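Local coordinates for protein domain of unknown function (Pectobacterium atrosepticum SCRI1043, PDB 3CJL) that is of unknown function, belongs to the DUF3861 family and pairs with a second copy of itself, at residues 27-30 with 31-34. Numbering follows the deposited sequence.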
ATOM      1  N   HIS A  27       9.642  -8.263   3.679  1.00 35.29           N
ATOM      2  CA  HIS A  27      11.022  -8.428   4.132  1.00 34.90           C
ATOM      3  C   HIS A  27      11.494  -7.386   5.134  1.00 36.47           C
ATOM      4  O   HIS A  27      12.685  -7.125   5.259  1.00 37.84           O
ATOM      5  CB  HIS A  27      11.915  -8.520   2.923  1.00 33.97           C
ATOM      6  CG  HIS A  27      11.657  -9.753   2.151  1.00 37.14           C
ATOM      7  ND1 HIS A  27      12.075 -10.982   2.602  1.00 43.58           N
ATOM      8  CD2 HIS A  27      10.932  -9.979   1.036  1.00 39.08           C
ATOM      9  CE1 HIS A  27      11.667 -11.908   1.762  1.00 38.86           C
ATOM     10  NE2 HIS A  27      10.977 -11.326   0.798  1.00 40.90           N
ATOM     11  N   ASP A  28      10.537  -6.799   5.839  1.00 39.16           N
ATOM     12  CA  ASP A  28      10.772  -5.976   7.007  1.00 40.83           C
ATOM     13  C   ASP A  28       9.772  -6.416   8.069  1.00 40.24           C
ATOM     14  O   ASP A  28       8.740  -7.004   7.745  1.00 41.43           O
ATOM     15  CB  ASP A  28      10.542  -4.512   6.670  1.00 42.97           C
ATOM     16  CG  ASP A  28      11.632  -3.931   5.787  1.00 50.47           C
ATOM     17  OD1 ASP A  28      12.784  -3.843   6.262  1.00 59.60           O
ATOM     18  OD2 ASP A  28      11.327  -3.547   4.630  1.00 60.07           O
ATOM     19  N   ASP A  29      10.104  -6.155   9.327  1.00 37.61           N
ATOM     20  CA  ASP A  29       9.208  -6.370  10.444  1.00 37.04           C
ATOM     21  C   ASP A  29       8.303  -5.145  10.449  1.00 35.47           C
ATOM     22  O   ASP A  29       8.704  -4.095  10.927  1.00 35.65           O
ATOM     23  CB  ASP A  29      10.020  -6.487  11.746  1.00 37.56           C
ATOM     24  CG  ASP A  29       9.157  -6.717  12.962  1.00 37.42           C
ATOM     25  OD1 ASP A  29       7.957  -6.391  12.929  1.00 42.28           O
ATOM     26  OD2 ASP A  29       9.692  -7.207  13.980  1.00 43.29           O
ATOM     27  N   LEU A  30       7.089  -5.292   9.911  1.00 34.68           N
ATOM     28  CA  LEU A  30       6.151  -4.177   9.744  1.00 35.09           C
ATOM     29  C   LEU A  30       5.769  -3.498  11.061  1.00 34.26           C
ATOM     30  O   LEU A  30       5.791  -2.274  11.158  1.00 33.50           O
ATOM     31  CB  LEU A  30       4.891  -4.645   9.003  1.00 35.03           C
ATOM     32  CG  LEU A  30       3.758  -3.644   8.764  1.00 37.36           C
ATOM     33  CD1 LEU A  30       4.235  -2.427   7.964  1.00 35.43           C
ATOM     34  CD2 LEU A  30       2.606  -4.359   8.041  1.00 34.55           C
ATOM     35  N   PHE A  31       5.442  -4.294  12.069  1.00 34.75           N
ATOM     36  CA  PHE A  31       5.086  -3.763  13.384  1.00 36.14           C
ATOM     37  C   PHE A  31       6.255  -3.029  14.040  1.00 36.82           C
ATOM     38  O   PHE A  31       6.033  -2.017  14.686  1.00 38.71           O
ATOM     39  CB  PHE A  31       4.512  -4.858  14.285  1.00 37.22           C
ATOM     40  CG  PHE A  31       3.127  -5.300  13.882  1.00 37.03           C
ATOM     41  CD1 PHE A  31       2.936  -6.191  12.841  1.00 42.41           C
ATOM     42  CD2 PHE A  31       2.010  -4.809  14.537  1.00 42.68           C
ATOM     43  CE1 PHE A  31       1.649  -6.581  12.451  1.00 41.57           C
ATOM     44  CE2 PHE A  31       0.739  -5.211  14.160  1.00 43.35           C
ATOM     45  CZ  PHE A  31       0.568  -6.103  13.111  1.00 36.50           C
ATOM     46  N   LYS A  32       7.489  -3.501  13.848  1.00 37.49           N
ATOM     47  CA  LYS A  32       8.673  -2.783  14.370  1.00 40.29           C
ATOM     48  C   LYS A  32       8.902  -1.463  13.601  1.00 40.18           C
ATOM     49  O   LYS A  32       9.221  -0.442  14.204  1.00 39.74           O
ATOM     50  CB  LYS A  32       9.919  -3.671  14.334  1.00 39.30           C
ATOM     51  CG  LYS A  32      11.042  -3.210  15.239  1.00 43.24           C
ATOM     52  CD  LYS A  32      12.229  -4.179  15.200  1.00 44.29           C
ATOM     53  CE  LYS A  32      13.004  -4.205  16.524  1.00 52.33           C
ATOM     54  NZ  LYS A  32      13.585  -2.887  16.927  1.00 56.26           N
ATOM     55  N   LEU A  33       8.698  -1.493  12.285  1.00 41.00           N
ATOM     56  CA  LEU A  33       8.795  -0.298  11.430  1.00 42.22           C
ATOM     57  C   LEU A  33       7.745   0.767  11.833  1.00 42.51           C
ATOM     58  O   LEU A  33       8.055   1.971  11.896  1.00 39.75           O
ATOM     59  CB  LEU A  33       8.653  -0.693   9.949  1.00 42.06           C
ATOM     60  CG  LEU A  33       9.276   0.179   8.855  1.00 44.67           C
ATOM     61  CD1 LEU A  33      10.797   0.166   8.946  1.00 47.85           C
ATOM     62  CD2 LEU A  33       8.843  -0.294   7.448  1.00 45.98           C
ATOM     63  N   LEU A  34       6.524   0.321  12.139  1.00 41.92           N
ATOM     64  CA  LEU A  34       5.457   1.226  12.598  1.00 43.79           C
ATOM     65  C   LEU A  34       5.772   1.911  13.946  1.00 45.22           C
ATOM     66  O   LEU A  34       5.495   3.098  14.105  1.00 44.19           O
ATOM     67  CB  LEU A  34       4.091   0.512  12.645  1.00 42.66           C
ATOM     68  CG  LEU A  34       3.475   0.166  11.282  1.00 44.76           C
ATOM     69  CD1 LEU A  34       2.288  -0.756  11.439  1.00 41.84           C
ATOM     70  CD2 LEU A  34       3.080   1.415  10.496  1.00 44.70           C
TER
HETATM   71  O   HOH W   1       5.868  -7.682  12.098  1.00 38.79           O
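Asp-29 caps the first turn of helix 30-37 by turning its carboxylate back onto the backbone of Lys-32. Its CG stands anti to its own backbone N (chi1 -180°), which turns the carboxylate toward the opening turn, where Lys-32 N donates to Asp-29 OD1 across 3.1 Å. The N-H points almost straight at the oxygen (161°) but meets it from above the carboxylate plane. Aspartate suits an N-cap because its short side chain can reach the amides that have no preceding turn to accept from them. A water also donates to Asp-29 OD1, 2.6 Å away, and accepts only weakly from Phe-31 N. Arg-18 of the second subunit adds a long, weak ion pair to the same oxygen.

The lysine side chain crosses that of Asp-29 at about a right angle, with Lys-32 CB resting 3.4 Å from Asp-29 CG. Lysine suits this exposed position, its long chain carrying the ammonium into solvent; Lys-32 NZ stays 6.5 Å from Asp-29 OD2, too far for a salt bridge.

Regular helical bonding starts at once: Leu-33 N donates to Asp-29 O, and Leu-34 N to Leu-30 O at 2.9 Å, while Leu-30 N is bonded to Tyr-6 OH. Leu-34, its CG beside its own backbone N (chi1 -70°), brings its CD1 to 4.2 Å from Leu-30 CG. Branched apolar chains fill the faces turned to Met-52 of helix 45-64 (Leu-33, Leu-34) and to Val-10 and Leu-20 of the second subunit (Leu-30, Leu-34); buried Phe-31 packs on that subunit's Arg-18.

The chemistry implies a helix start held by the Asp-29 carboxylate together with the first backbone bonds, its negative charge probably interacting favourably with the partial positive charge at the helix N-terminus.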